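Local coordinates for protein post-proline cleaving enzyme (Rickettsia typhi, PDB 4HVT) that probably acts as a serine-type oligopeptidase of the prolyl oligopeptidase family, cutting peptides on the carboxyl side of proline, at residues Glu41-Thr46 with Thr672-Ser677. Residues are numbered along the deposited sequence; the frame is centred on the assembly and turned at random. Where two conformers were deposited one is given.
Sequences ERTSKT and TYFLES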
loop_
_atom_site.group_PDB
_atom_site.type_symbol
_atom_site.label_atom_id
_atom_site.label_comp_id
_atom_site.label_asym_id
_atom_site.label_seq_id
_atom_site.Cartn_x
_atom_site.Cartn_y
_atom_site.Cartn_z
ATOM N N GLU A 41 -21.358 20.511 -2.363
ATOM C CA GLU A 41 -21.874 21.248 -3.528
ATOM C C GLU A 41 -21.010 21.055 -4.757
ATOM O O GLU A 41 -21.523 20.824 -5.843
ATOM C CB GLU A 41 -22.031 22.747 -3.232
ATOM C CG GLU A 41 -23.456 23.097 -2.853
ATOM C CD GLU A 41 -23.995 22.121 -1.815
ATOM O OE1 GLU A 41 -24.842 21.265 -2.194
ATOM O OE2 GLU A 41 -23.544 22.177 -0.644
ATOM N N ARG A 42 -19.696 21.123 -4.579
ATOM C CA ARG A 42 -18.799 20.948 -5.697
ATOM C C ARG A 42 -18.819 19.516 -6.142
ATOM O O ARG A 42 -18.745 19.257 -7.333
ATOM C CB ARG A 42 -17.392 21.426 -5.395
ATOM C CG ARG A 42 -17.358 22.917 -5.170
ATOM C CD ARG A 42 -15.934 23.379 -4.958
ATOM N NE ARG A 42 -15.423 23.902 -6.212
ATOM C CZ ARG A 42 -15.681 25.113 -6.675
ATOM N NH1 ARG A 42 -15.197 25.474 -7.858
ATOM N NH2 ARG A 42 -16.429 25.959 -5.977
ATOM N N THR A 43 -18.903 18.583 -5.193
ATOM C CA THR A 43 -18.989 17.157 -5.530
ATOM C C THR A 43 -20.264 16.858 -6.325
ATOM O O THR A 43 -20.212 16.135 -7.303
ATOM C CB THR A 43 -18.955 16.320 -4.263
ATOM O OG1 THR A 43 -17.689 16.539 -3.636
ATOM C CG2 THR A 43 -19.165 14.866 -4.529
ATOM N N SER A 44 -21.388 17.405 -5.877
ATOM C CA SER A 44 -22.653 17.193 -6.583
ATOM C C SER A 44 -22.591 17.769 -7.995
ATOM O O SER A 44 -22.963 17.087 -8.949
ATOM C CB SER A 44 -23.812 17.785 -5.788
ATOM O OG SER A 44 -23.912 17.088 -4.566
ATOM N N LYS A 45 -22.086 18.986 -8.135
ATOM C CA LYS A 45 -21.937 19.586 -9.473
ATOM C C LYS A 45 -21.107 18.657 -10.341
ATOM O O LYS A 45 -21.452 18.453 -11.538
ATOM C CB LYS A 45 -21.249 20.953 -9.399
ATOM N N THR A 46 -20.029 18.109 -9.751
ATOM C CA THR A 46 -19.104 17.284 -10.519
ATOM C C THR A 46 -19.785 16.007 -10.944
ATOM O O THR A 46 -19.704 15.623 -12.123
ATOM C CB THR A 46 -17.798 16.976 -9.786
ATOM O OG1 THR A 46 -17.007 18.156 -9.763
ATOM C CG2 THR A 46 -17.026 15.884 -10.496
ATOM N N THR A 672 -12.013 22.123 -13.851
ATOM C CA THR A 672 -11.708 21.133 -12.770
ATOM C C THR A 672 -12.988 20.405 -12.345
ATOM O O THR A 672 -14.103 21.003 -12.395
ATOM C CB THR A 672 -11.133 21.755 -11.497
ATOM O OG1 THR A 672 -12.171 22.499 -10.860
ATOM C CG2 THR A 672 -9.946 22.647 -11.801
ATOM N N TYR A 673 -12.782 19.162 -11.889
ATOM C CA TYR A 673 -13.789 18.255 -11.385
ATOM C C TYR A 673 -13.263 17.893 -10.000
ATOM O O TYR A 673 -12.074 17.703 -9.842
ATOM C CB TYR A 673 -13.927 17.009 -12.333
ATOM C CG TYR A 673 -14.519 17.396 -13.686
ATOM C CD1 TYR A 673 -15.881 17.394 -13.867
ATOM C CD2 TYR A 673 -13.710 17.780 -14.765
ATOM C CE1 TYR A 673 -16.453 17.784 -15.071
ATOM C CE2 TYR A 673 -14.275 18.183 -15.972
ATOM C CZ TYR A 673 -15.640 18.158 -16.112
ATOM O OH TYR A 673 -16.241 18.532 -17.296
ATOM N N PHE A 674 -14.140 17.887 -9.018
ATOM C CA PHE A 674 -13.802 17.675 -7.620
ATOM C C PHE A 674 -14.773 16.690 -7.004
ATOM O O PHE A 674 -15.979 16.860 -7.155
ATOM C CB PHE A 674 -13.862 19.023 -6.916
ATOM C CG PHE A 674 -13.607 18.961 -5.442
ATOM C CD1 PHE A 674 -12.305 18.942 -4.969
ATOM C CD2 PHE A 674 -14.661 18.838 -4.544
ATOM C CE1 PHE A 674 -12.034 18.845 -3.600
ATOM C CE2 PHE A 674 -14.412 18.768 -3.167
ATOM C CZ PHE A 674 -13.097 18.761 -2.696
ATOM N N LEU A 675 -14.245 15.720 -6.235
ATOM C CA LEU A 675 -15.032 14.679 -5.588
ATOM C C LEU A 675 -14.489 14.503 -4.168
ATOM O O LEU A 675 -13.332 14.033 -3.972
ATOM C CB LEU A 675 -14.922 13.345 -6.328
ATOM C CG LEU A 675 -15.523 13.302 -7.745
ATOM C CD1 LEU A 675 -15.074 12.036 -8.375
ATOM C CD2 LEU A 675 -17.018 13.301 -7.665
ATOM N N GLU A 676 -15.329 14.833 -3.201
ATOM C CA GLU A 676 -14.980 14.672 -1.807
ATOM C C GLU A 676 -15.828 13.540 -1.234
ATOM O O GLU A 676 -17.047 13.639 -1.201
ATOM C CB GLU A 676 -15.148 15.947 -0.997
ATOM C CG GLU A 676 -14.827 15.655 0.493
ATOM C CD GLU A 676 -14.487 16.831 1.324
ATOM O OE1 GLU A 676 -15.327 17.169 2.211
ATOM O OE2 GLU A 676 -13.446 17.478 1.072
ATOM N N SER A 677 -15.187 12.457 -0.824
ATOM C CA SER A 677 -15.869 11.336 -0.192
ATOM C C SER A 677 -16.017 11.441 1.284
ATOM O O SER A 677 -15.047 11.766 1.955
ATOM C CB SER A 677 -15.186 9.998 -0.492
ATOM O OG SER A 677 -15.672 8.997 0.419
HETATM O O HOH W 1 -18.675 15.859 -0.571
#
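Thr46 and Thr43, one helical turn apart, hold the outward edge of strand 672-677 through two hydrogen bonds to its backbone. Phe674 N gives its hydrogen to Thr46 OG1 at 3.0 Å, almost straight at 174°, and Glu676 N donates to Thr43 OG1 at 2.9 Å. Threonine suits both places: with OG1 opposite the carbonyl carbon (chi1 -73° in Thr46, and likewise in Thr43), the short hydroxyl meets an amide N-H while the methyl remains for apolar contact. Thr43 OG1 also bonds to Ala39 O in its own helix, and a water bridges it to Glu676 O. Between these grips Phe674 O receives a CA-H...O contact from Thr43, its CA 3.4 Å away.

The threonine methyls pack against Tyr673 and Leu675. Thr46 CG2 lies at the edge of the Tyr673 ring, in its plane, 3.9 Å from CD1; branched Leu675 offers CD2 to both methyls, 3.8 Å from Thr46 CG2. On the opposite face of the strand, the aliphatic start of Arg42 suits the Phe674 ring, CB lying 3.9 Å from CD2, while its guanidinium group reaches a salt bridge with Glu661 of helix 655-664.

Strand 672-677 pairs with strand 640-646 on its other edge and ends the eight-stranded sheet. Helix 34-51 covers the outer edge of this border strand of an alpha/beta-hydrolase fold, joining the N-terminal region to the probable catalytic domain.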